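Local atomic coordinates of peptidoglycan synthetase penicillin-binding protein 3 (Bifidobacterium adolescentis, PDB entry 4YE5), a protein that probably binds penicillin and, as a membrane-bound member of the transpeptidase family, is thought to cross-link peptidoglycan. Residues G33-M36 with I42-Q45; R148-G153 with G172-E177; G162-A165 with G169-G172. All coordinates share one frame; numbering follows the deposited sequence.

All three contacts belong to the part of the chain assigned to the penicillin-binding protein dimerisation domain. Contacts 1 and 2 have centres about 7 Å apart and share one sheet: strand 148-149 runs beside strand 42-46, with L149 N 2.8 Å from Q45 O. A side-chain link joins them too, since R148 NH2 lies 2.9 Å from G33 O. Contact 3, its centre about 8 Å from that of contact 2, leads directly into helix 172-176 through the shared G172, and E174 CB packs 3.5 Å from G162 O. Contacts 1 and 3 do not touch; their nearest atoms are about 7 Å apart, and contact 2 reaches both.

Contact 1 (G33-M36 with I42-Q45); sequences GKIM and ILAQ
I35 and A44 form an antiparallel hydrogen-bonded pair, I35 N giving its hydrogen to A44 O at 3.0 Å, and the partnering shifts by one residue at M36, which faces I42 in a non-hydrogen-bonded pair. The shift gathers two donors on I35 O: L43 N at 2.7 Å and A44 N at 3.1 Å. With L43 and A44 both opposite I35, this is a classic beta bulge in the hairpin of strands 35-36 and 42-46, part of a mixed sheet with edge strand 148-149 beside 42-46 and strand 214-217 beside 35-36. On one face the I35 side chain lies against A44, its CD1 ending 3.8 Å from A44 CB, and helix 172-176 packs on the same pair through E174. Selenomethionine M36 and I42 occupy the other face; M36 CG meets I42 CG1 at 4.1 Å, the two side chains slanting across one another. Next to it, K34 lies across I42: with CG placed beside its own backbone N (chi1 -46°), K34 CD reaches I42 CD1 at 3.9 Å, while its CG runs alongside Q45 CB. L43 is turned toward the partner strand by the bulge, and L43 CD1 comes to 3.7 Å from M36 C.

Contact 2 (R148-G153 with G172-E177); sequences RLYSNG and GIEQME
R148 and Y150 converge on a single oxygen of E174, which reaches them from helix 172-176. R148 NE donates to E174 OE2 at 2.8 Å in an almost straight bond (176°) that lies in the guanidinium plane and uses the syn lone pair of the carboxylate. The second arm of the salt bridge is weak: R148 NH2 to E174 OE1 is 3.3 Å and bent, and the guanidinium and carboxylate planes are 54° apart, too twisted for a flat two-pronged pairing. From the anti side of the same OE2, somewhat out of the carboxylate plane, comes the hydroxyl of Y150, giving a short hydrogen bond of 2.5 Å between Y150 OH and E174 OE2. The tyrosine ring stands nearly perpendicular to the carboxylate, with E174 OE2 at the ring's edge, near its plane, 3.4 Å from Y150 CE2.

The glutamate chain kinks at chi2 (-83°) before delivering its carboxylate. Its other oxygen, OE1, forms a salt bridge with R32, and R148 NH1 is bonded to S46 OG, which further restrains the guanidinium. Around the polar cluster, the R148 guanidinium, the Y150 ring and the E174 carboxylate pack against A44 of strand 42-46, while E174 and I173 also touch I35.

R148-x-Y150 and G172-I173-E174 resemble N-terminal-module motifs of class B penicillin-binding proteins, brought together here through the E174 carboxylate. Two arginines and a tyrosine thus satisfy a buried carboxylate, an environment that would favour its ionised form and that ties the helix to the sheet edge mainly through charge and hydrogen bonding.

Contact 3 (G162-A165 with G169-G172); sequences GVDA and GVAG
G162 and V170 make the central link of this contact: V170 N donates to G162 O at 3.0 Å, with an N-H...O angle of 164°. The backbone of G162 is almost fully stretched, and along this strand it forms an antiparallel hydrogen-bonded pair with A171. The ends of that pair are spread, G162 N standing 3.6 Å from A171 O, so the V170 bond is the one that clearly closes between the two segments.

V170 also brings its side chain across. Its chi1 of -66° puts CG1 anti to the carbonyl carbon and leaves V170 CG2 between N and C, 3.8 Å from G162 O, over the strand 162-163 backbone. The other methyl, V170 CG1, meets the carboxylate end of D164, with D164 OD2 4.0 Å away, and the two side chains cross at roughly a right angle. This is only van der Waals packing; the main polar partner of D164 is the backbone N of K168, which bonds to OD1 and fastens the connecting turn.

G169, the third of the heavily buried residues, faces V163 in a non-hydrogen-bonded pair where the backbones close to 4.2 Å between CA atoms. With no side chain on G169, V163 CG1 can lie directly against its CA at 4.0 Å. The N of G169 is held by N178 OD1, and V163 O accepts from K272 NZ, so both strands have ties beyond the pair.

Stepping from the G162-A171 pairing to V163-G169 shifts the register by one residue, a beta bulge in a short two-stranded beta hairpin. Its second strand runs straight into helix 172-176, and the G-V-A-G-I-E run that ends at E174 fits the GxxGxE-type motif of the N-terminal module of class B penicillin-binding proteins.

Contact 1 (G33-M36 with I42-Q45)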
ATOM      1  N   GLY A  33      -5.861   3.005 -16.172  1.00 22.48           N
ATOM      2  CA  GLY A  33      -4.518   2.457 -16.230  1.00 26.29           C
ATOM      3  C   GLY A  33      -4.332   1.187 -15.412  1.00 23.64           C
ATOM      4  O   GLY A  33      -5.199   0.797 -14.629  1.00 22.94           O
ATOM      5  N   LYS A  34      -3.204   0.523 -15.624  1.00 20.91           N
ATOM      6  CA  LYS A  34      -2.898  -0.707 -14.900  1.00 24.67           C
ATOM      7  C   LYS A  34      -2.148  -0.433 -13.594  1.00 21.01           C
ATOM      8  O   LYS A  34      -1.556   0.638 -13.398  1.00 22.21           O
ATOM      9  CB  LYS A  34      -2.049  -1.666 -15.753  1.00 24.83           C
ATOM     10  CG  LYS A  34      -2.505  -1.884 -17.194  1.00 30.64           C
ATOM     11  CD  LYS A  34      -1.643  -2.967 -17.854  1.00 37.07           C
ATOM     12  CE  LYS A  34      -1.300  -2.651 -19.314  1.00 46.10           C
ATOM     13  NZ  LYS A  34      -2.476  -2.278 -20.154  1.00 44.68           N
ATOM     14  N   ILE A  35      -2.188  -1.415 -12.706  1.00 19.15           N
ATOM     15  CA  ILE A  35      -1.286  -1.452 -11.561  1.00 20.41           C
ATOM     16  C   ILE A  35      -0.373  -2.651 -11.752  1.00 22.41           C
ATOM     17  O   ILE A  35      -0.836  -3.749 -12.076  1.00 22.45           O
ATOM     18  CB  ILE A  35      -2.039  -1.581 -10.227  1.00 24.49           C
ATOM     19  CG1 ILE A  35      -2.948  -0.363 -10.015  1.00 22.03           C
ATOM     20  CG2 ILE A  35      -1.009  -1.711  -9.053  1.00 18.13           C
ATOM     21  CD1 ILE A  35      -4.049  -0.558  -8.965  1.00 18.40           C
HETATM   22  N   MSE A  36       0.925  -2.430 -11.572  1.00 20.16           N
HETATM   23  CA  MSE A  36       1.924  -3.470 -11.789  1.00 19.34           C
HETATM   24  C   MSE A  36       2.852  -3.570 -10.593  1.00 18.57           C
HETATM   25  O   MSE A  36       2.991  -2.608  -9.845  1.00 18.50           O
HETATM   26  CB  MSE A  36       2.746  -3.126 -13.036  1.00 19.39           C
HETATM   27  CG  MSE A  36       1.932  -3.204 -14.322  1.00 38.00           C
HETATM   28 SE   MSE A  36       2.947  -2.508 -15.823  0.58 36.46          SE
HETATM   29  CE  MSE A  36       3.128  -0.651 -15.257  1.00 35.67           C
ATOM     30  N   ILE A  42       1.569  -7.534 -14.096  1.00 24.59           N
ATOM     31  CA  ILE A  42       0.285  -6.851 -13.987  1.00 23.77           C
ATOM     32  C   ILE A  42      -0.532  -7.335 -12.786  1.00 26.75           C
ATOM     33  O   ILE A  42      -0.699  -8.533 -12.591  1.00 29.83           O
ATOM     34  CB  ILE A  42      -0.516  -6.984 -15.304  1.00 26.88           C
ATOM     35  CG1 ILE A  42       0.287  -6.351 -16.451  1.00 30.20           C
ATOM     36  CG2 ILE A  42      -1.894  -6.331 -15.180  1.00 19.38           C
ATOM     37  CD1 ILE A  42      -0.272  -6.614 -17.857  1.00 32.27           C
ATOM     38  N   LEU A  43      -1.017  -6.393 -11.973  1.00 24.34           N
ATOM     39  CA  LEU A  43      -1.771  -6.721 -10.754  1.00 21.04           C
ATOM     40  C   LEU A  43      -3.235  -6.317 -10.858  1.00 21.84           C
ATOM     41  O   LEU A  43      -4.101  -6.916 -10.213  1.00 21.12           O
ATOM     42  CB  LEU A  43      -1.163  -6.030  -9.538  1.00 17.82           C
ATOM     43  CG  LEU A  43       0.292  -6.368  -9.243  1.00 23.66           C
ATOM     44  CD1 LEU A  43       0.807  -5.465  -8.154  1.00 19.09           C
ATOM     45  CD2 LEU A  43       0.411  -7.828  -8.855  1.00 17.69           C
ATOM     46  N   ALA A  44      -3.503  -5.286 -11.658  1.00 20.90           N
ATOM     47  CA  ALA A  44      -4.866  -4.794 -11.860  1.00 20.08           C
ATOM     48  C   ALA A  44      -4.971  -4.263 -13.272  1.00 22.13           C
ATOM     49  O   ALA A  44      -4.090  -3.531 -13.724  1.00 21.71           O
ATOM     50  CB  ALA A  44      -5.186  -3.662 -10.881  1.00 18.35           C
ATOM     51  N   GLN A  45      -6.041  -4.626 -13.964  1.00 23.97           N
ATOM     52  CA  GLN A  45      -6.308  -4.025 -15.266  1.00 32.04           C
ATOM     53  C   GLN A  45      -7.761  -4.138 -15.679  1.00 24.18           C
ATOM     54  O   GLN A  45      -8.475  -5.066 -15.280  1.00 25.53           O
ATOM     55  CB  GLN A  45      -5.399  -4.592 -16.353  1.00 32.98           C
ATOM     56  CG  GLN A  45      -5.592  -6.046 -16.647  1.00 31.76           C
ATOM     57  CD  GLN A  45      -4.884  -6.455 -17.935  1.00 34.17           C
ATOM     58  OE1 GLN A  45      -4.941  -5.744 -18.932  1.00 43.82           O
ATOM     59  NE2 GLN A  45      -4.215  -7.598 -17.911  1.00 38.25           N
TER

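Contact 2 (R148-G153 with G172-E177)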
ATOM      1  N   ARG A 148     -12.992  -4.609 -13.726  1.00 26.02           N
ATOM      2  CA  ARG A 148     -11.599  -4.525 -13.274  1.00 24.96           C
ATOM      3  C   ARG A 148     -11.149  -5.919 -12.836  1.00 26.14           C
ATOM      4  O   ARG A 148     -11.784  -6.538 -11.981  1.00 28.38           O
ATOM      5  CB  ARG A 148     -11.502  -3.555 -12.087  1.00 31.42           C
ATOM      6  CG  ARG A 148     -10.077  -3.180 -11.616  1.00 24.71           C
ATOM      7  CD  ARG A 148      -9.421  -2.200 -12.563  1.00 22.88           C
ATOM      8  NE  ARG A 148      -8.233  -1.530 -12.021  1.00 20.79           N
ATOM      9  CZ  ARG A 148      -7.290  -0.968 -12.776  1.00 24.34           C
ATOM     10  NH1 ARG A 148      -7.390  -1.016 -14.103  1.00 19.24           N
ATOM     11  NH2 ARG A 148      -6.243  -0.355 -12.218  1.00 19.02           N
ATOM     12  N   LEU A 149     -10.067  -6.424 -13.422  1.00 21.98           N
ATOM     13  CA  LEU A 149      -9.591  -7.768 -13.090  1.00 26.27           C
ATOM     14  C   LEU A 149      -8.258  -7.711 -12.352  1.00 28.79           C
ATOM     15  O   LEU A 149      -7.376  -6.898 -12.676  1.00 21.72           O
ATOM     16  CB  LEU A 149      -9.412  -8.623 -14.350  1.00 28.96           C
ATOM     17  CG  LEU A 149     -10.650  -8.821 -15.241  1.00 40.14           C
ATOM     18  CD1 LEU A 149     -10.316  -9.680 -16.468  1.00 35.53           C
ATOM     19  CD2 LEU A 149     -11.807  -9.436 -14.447  1.00 46.38           C
ATOM     20  N   TYR A 150      -8.107  -8.612 -11.393  1.00 25.37           N
ATOM     21  CA  TYR A 150      -6.891  -8.696 -10.594  1.00 24.04           C
ATOM     22  C   TYR A 150      -6.351 -10.106 -10.754  1.00 19.31           C
ATOM     23  O   TYR A 150      -6.848 -11.024 -10.121  1.00 23.90           O
ATOM     24  CB  TYR A 150      -7.219  -8.405  -9.132  1.00 20.71           C
ATOM     25  CG  TYR A 150      -7.803  -7.021  -8.928  1.00 18.45           C
ATOM     26  CD1 TYR A 150      -9.183  -6.802  -9.004  1.00 26.00           C
ATOM     27  CD2 TYR A 150      -6.974  -5.932  -8.679  1.00 20.03           C
ATOM     28  CE1 TYR A 150      -9.713  -5.528  -8.830  1.00 22.68           C
ATOM     29  CE2 TYR A 150      -7.494  -4.666  -8.490  1.00 21.36           C
ATOM     30  CZ  TYR A 150      -8.864  -4.472  -8.574  1.00 23.95           C
ATOM     31  OH  TYR A 150      -9.374  -3.204  -8.398  1.00 23.39           O
ATOM     32  N   SER A 151      -5.337 -10.277 -11.602  1.00 22.57           N
ATOM     33  CA  SER A 151      -4.914 -11.622 -11.999  1.00 26.29           C
ATOM     34  C   SER A 151      -4.359 -12.472 -10.863  1.00 24.42           C
ATOM     35  O   SER A 151      -4.364 -13.692 -10.958  1.00 21.96           O
ATOM     36  CB  SER A 151      -3.910 -11.572 -13.159  1.00 33.44           C
ATOM     37  OG  SER A 151      -2.728 -10.887 -12.785  1.00 35.02           O
ATOM     38  N   ASN A 152      -3.870 -11.852  -9.794  1.00 22.07           N
ATOM     39  CA  ASN A 152      -3.354 -12.644  -8.668  1.00 23.22           C
ATOM     40  C   ASN A 152      -4.397 -12.975  -7.576  1.00 30.88           C
ATOM     41  O   ASN A 152      -4.041 -13.499  -6.514  1.00 24.58           O
ATOM     42  CB  ASN A 152      -2.111 -11.985  -8.052  1.00 21.83           C
ATOM     43  CG  ASN A 152      -0.937 -11.908  -9.031  1.00 29.66           C
ATOM     44  OD1 ASN A 152      -0.044 -12.744  -9.004  1.00 31.53           O
ATOM     45  ND2 ASN A 152      -0.946 -10.907  -9.902  1.00 29.56           N
ATOM     46  N   GLY A 153      -5.671 -12.665  -7.823  1.00 26.21           N
ATOM     47  CA  GLY A 153      -6.736 -13.047  -6.894  1.00 24.86           C
ATOM     48  C   GLY A 153      -6.640 -12.412  -5.505  1.00 22.84           C
ATOM     49  O   GLY A 153      -6.811 -11.201  -5.341  1.00 22.69           O
ATOM     50  N   GLY A 172      -7.742   1.158  -1.032  1.00 23.14           N
ATOM     51  CA  GLY A 172      -6.397   0.714  -1.344  1.00 21.59           C
ATOM     52  C   GLY A 172      -5.688   1.580  -2.363  1.00 19.89           C
ATOM     53  O   GLY A 172      -5.930   2.776  -2.459  1.00 20.49           O
ATOM     54  N   ILE A 173      -4.774   0.965  -3.101  1.00 18.47           N
ATOM     55  CA  ILE A 173      -3.997   1.666  -4.113  1.00 20.14           C
ATOM     56  C   ILE A 173      -4.888   2.262  -5.235  1.00 19.38           C
ATOM     57  O   ILE A 173      -4.601   3.342  -5.760  1.00 19.34           O
ATOM     58  CB  ILE A 173      -2.938   0.705  -4.679  1.00 24.98           C
ATOM     59  CG1 ILE A 173      -1.912   0.401  -3.566  1.00 30.49           C
ATOM     60  CG2 ILE A 173      -2.235   1.325  -5.887  1.00 18.95           C
ATOM     61  CD1 ILE A 173      -1.004  -0.706  -3.894  1.00 34.74           C
ATOM     62  N   GLU A 174      -5.986   1.582  -5.550  1.00 20.13           N
ATOM     63  CA  GLU A 174      -6.939   2.089  -6.565  1.00 23.96           C
ATOM     64  C   GLU A 174      -7.409   3.485  -6.194  1.00 22.72           C
ATOM     65  O   GLU A 174      -7.536   4.364  -7.040  1.00 25.18           O
ATOM     66  CB  GLU A 174      -8.154   1.150  -6.688  1.00 19.16           C
ATOM     67  CG  GLU A 174      -7.823  -0.243  -7.221  1.00 18.76           C
ATOM     68  CD  GLU A 174      -7.739  -0.301  -8.747  1.00 23.73           C
ATOM     69  OE1 GLU A 174      -7.608   0.761  -9.401  1.00 19.94           O
ATOM     70  OE2 GLU A 174      -7.810  -1.420  -9.301  1.00 22.78           O
ATOM     71  N   GLN A 175      -7.647   3.695  -4.904  1.00 22.37           N
ATOM     72  CA  GLN A 175      -8.118   4.982  -4.434  1.00 22.97           C
ATOM     73  C   GLN A 175      -6.968   5.978  -4.363  1.00 28.43           C
ATOM     74  O   GLN A 175      -7.072   7.102  -4.845  1.00 25.43           O
ATOM     75  CB  GLN A 175      -8.758   4.830  -3.050  1.00 20.72           C
ATOM     76  CG  GLN A 175      -9.028   6.166  -2.342  1.00 26.89           C
ATOM     77  CD  GLN A 175      -9.687   5.966  -0.987  1.00 39.66           C
ATOM     78  OE1 GLN A 175     -10.199   4.888  -0.692  1.00 46.64           O
ATOM     79  NE2 GLN A 175      -9.656   6.998  -0.149  1.00 45.94           N
HETATM   80  N   MSE A 176      -5.860   5.566  -3.758  1.00 26.79           N
HETATM   81  CA  MSE A 176      -4.729   6.478  -3.600  1.00 23.37           C
HETATM   82  C   MSE A 176      -4.199   7.002  -4.927  1.00 24.92           C
HETATM   83  O   MSE A 176      -3.822   8.162  -5.036  1.00 26.32           O
HETATM   84  CB  MSE A 176      -3.583   5.775  -2.887  1.00 20.27           C
HETATM   85  CG  MSE A 176      -2.428   6.688  -2.627  1.00 30.26           C
HETATM   86 SE   MSE A 176      -1.127   5.736  -1.548  0.43 39.72          SE
HETATM   87  CE  MSE A 176      -0.237   4.891  -2.996  1.00 19.60           C
ATOM     88  N   GLU A 177      -4.134   6.126  -5.922  1.00 22.53           N
ATOM     89  CA  GLU A 177      -3.581   6.484  -7.227  1.00 23.21           C
ATOM     90  C   GLU A 177      -4.687   6.768  -8.246  1.00 27.38           C
ATOM     91  O   GLU A 177      -4.449   6.722  -9.448  1.00 24.25           O
ATOM     92  CB  GLU A 177      -2.705   5.342  -7.736  1.00 22.50           C
ATOM     93  CG  GLU A 177      -1.443   5.153  -6.875  1.00 23.31           C
ATOM     94  CD  GLU A 177      -0.630   6.410  -6.851  1.00 31.44           C
ATOM     95  OE1 GLU A 177      -0.208   6.850  -7.948  1.00 37.60           O
ATOM     96  OE2 GLU A 177      -0.465   6.988  -5.753  1.00 35.33           O
TER

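Contact 3 (G162-A165 with G169-G172)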
ATOM      1  N   GLY A 162     -10.019  -1.778  -4.593  1.00 18.94           N
ATOM      2  CA  GLY A 162     -11.036  -2.061  -5.600  1.00 19.22           C
ATOM      3  C   GLY A 162     -11.648  -0.791  -6.175  1.00 23.67           C
ATOM      4  O   GLY A 162     -11.375   0.318  -5.690  1.00 23.38           O
ATOM      5  N   VAL A 163     -12.456  -0.952  -7.219  1.00 23.75           N
ATOM      6  CA  VAL A 163     -13.173   0.172  -7.827  1.00 29.90           C
ATOM      7  C   VAL A 163     -14.696  -0.013  -7.726  1.00 31.98           C
ATOM      8  O   VAL A 163     -15.184  -1.132  -7.560  1.00 30.82           O
ATOM      9  CB  VAL A 163     -12.779   0.351  -9.305  1.00 25.59           C
ATOM     10  CG1 VAL A 163     -11.268   0.568  -9.444  1.00 21.74           C
ATOM     11  CG2 VAL A 163     -13.213  -0.861 -10.116  1.00 29.67           C
ATOM     12  N   ASP A 164     -15.456   1.074  -7.814  1.00 33.81           N
ATOM     13  CA  ASP A 164     -16.918   0.939  -7.840  1.00 35.49           C
ATOM     14  C   ASP A 164     -17.422   0.663  -9.266  1.00 33.04           C
ATOM     15  O   ASP A 164     -16.621   0.536 -10.183  1.00 29.27           O
ATOM     16  CB  ASP A 164     -17.615   2.163  -7.207  1.00 33.81           C
ATOM     17  CG  ASP A 164     -17.390   3.455  -7.987  1.00 34.97           C
ATOM     18  OD1 ASP A 164     -16.923   3.425  -9.151  1.00 32.57           O
ATOM     19  OD2 ASP A 164     -17.681   4.523  -7.412  1.00 42.96           O
ATOM     20  N   ALA A 165     -18.740   0.575  -9.454  1.00 36.90           N
ATOM     21  CA  ALA A 165     -19.295   0.244 -10.780  1.00 33.25           C
ATOM     22  C   ALA A 165     -18.974   1.265 -11.870  1.00 34.33           C
ATOM     23  O   ALA A 165     -19.061   0.958 -13.055  1.00 38.79           O
ATOM     24  CB  ALA A 165     -20.812   0.001 -10.704  1.00 36.93           C
ATOM     25  N   GLY A 169     -11.726   4.369  -8.093  1.00 23.91           N
ATOM     26  CA  GLY A 169     -11.042   3.713  -6.969  1.00 24.97           C
ATOM     27  C   GLY A 169     -11.624   4.089  -5.615  1.00 26.60           C
ATOM     28  O   GLY A 169     -11.663   5.263  -5.274  1.00 29.71           O
ATOM     29  N   VAL A 170     -12.099   3.107  -4.843  1.00 24.51           N
ATOM     30  CA  VAL A 170     -12.709   3.407  -3.543  1.00 23.68           C
ATOM     31  C   VAL A 170     -12.009   2.762  -2.325  1.00 29.65           C
ATOM     32  O   VAL A 170     -12.459   2.924  -1.189  1.00 24.99           O
ATOM     33  CB  VAL A 170     -14.224   3.060  -3.530  1.00 29.64           C
ATOM     34  CG1 VAL A 170     -14.997   3.983  -4.503  1.00 32.61           C
ATOM     35  CG2 VAL A 170     -14.435   1.593  -3.889  1.00 27.98           C
ATOM     36  N   ALA A 171     -10.909   2.053  -2.557  1.00 24.30           N
ATOM     37  CA  ALA A 171     -10.101   1.518  -1.457  1.00 23.48           C
ATOM     38  C   ALA A 171      -8.700   1.257  -1.961  1.00 23.13           C
ATOM     39  O   ALA A 171      -8.502   1.140  -3.168  1.00 21.83           O
ATOM     40  CB  ALA A 171     -10.710   0.217  -0.908  1.00 21.58           C
ATOM     41  N   GLY A 172      -7.742   1.158  -1.032  1.00 23.14           N
ATOM     42  CA  GLY A 172      -6.397   0.714  -1.344  1.00 21.59           C
ATOM     43  C   GLY A 172      -5.688   1.580  -2.363  1.00 19.89           C
ATOM     44  O   GLY A 172      -5.930   2.776  -2.459  1.00 20.49           O
TER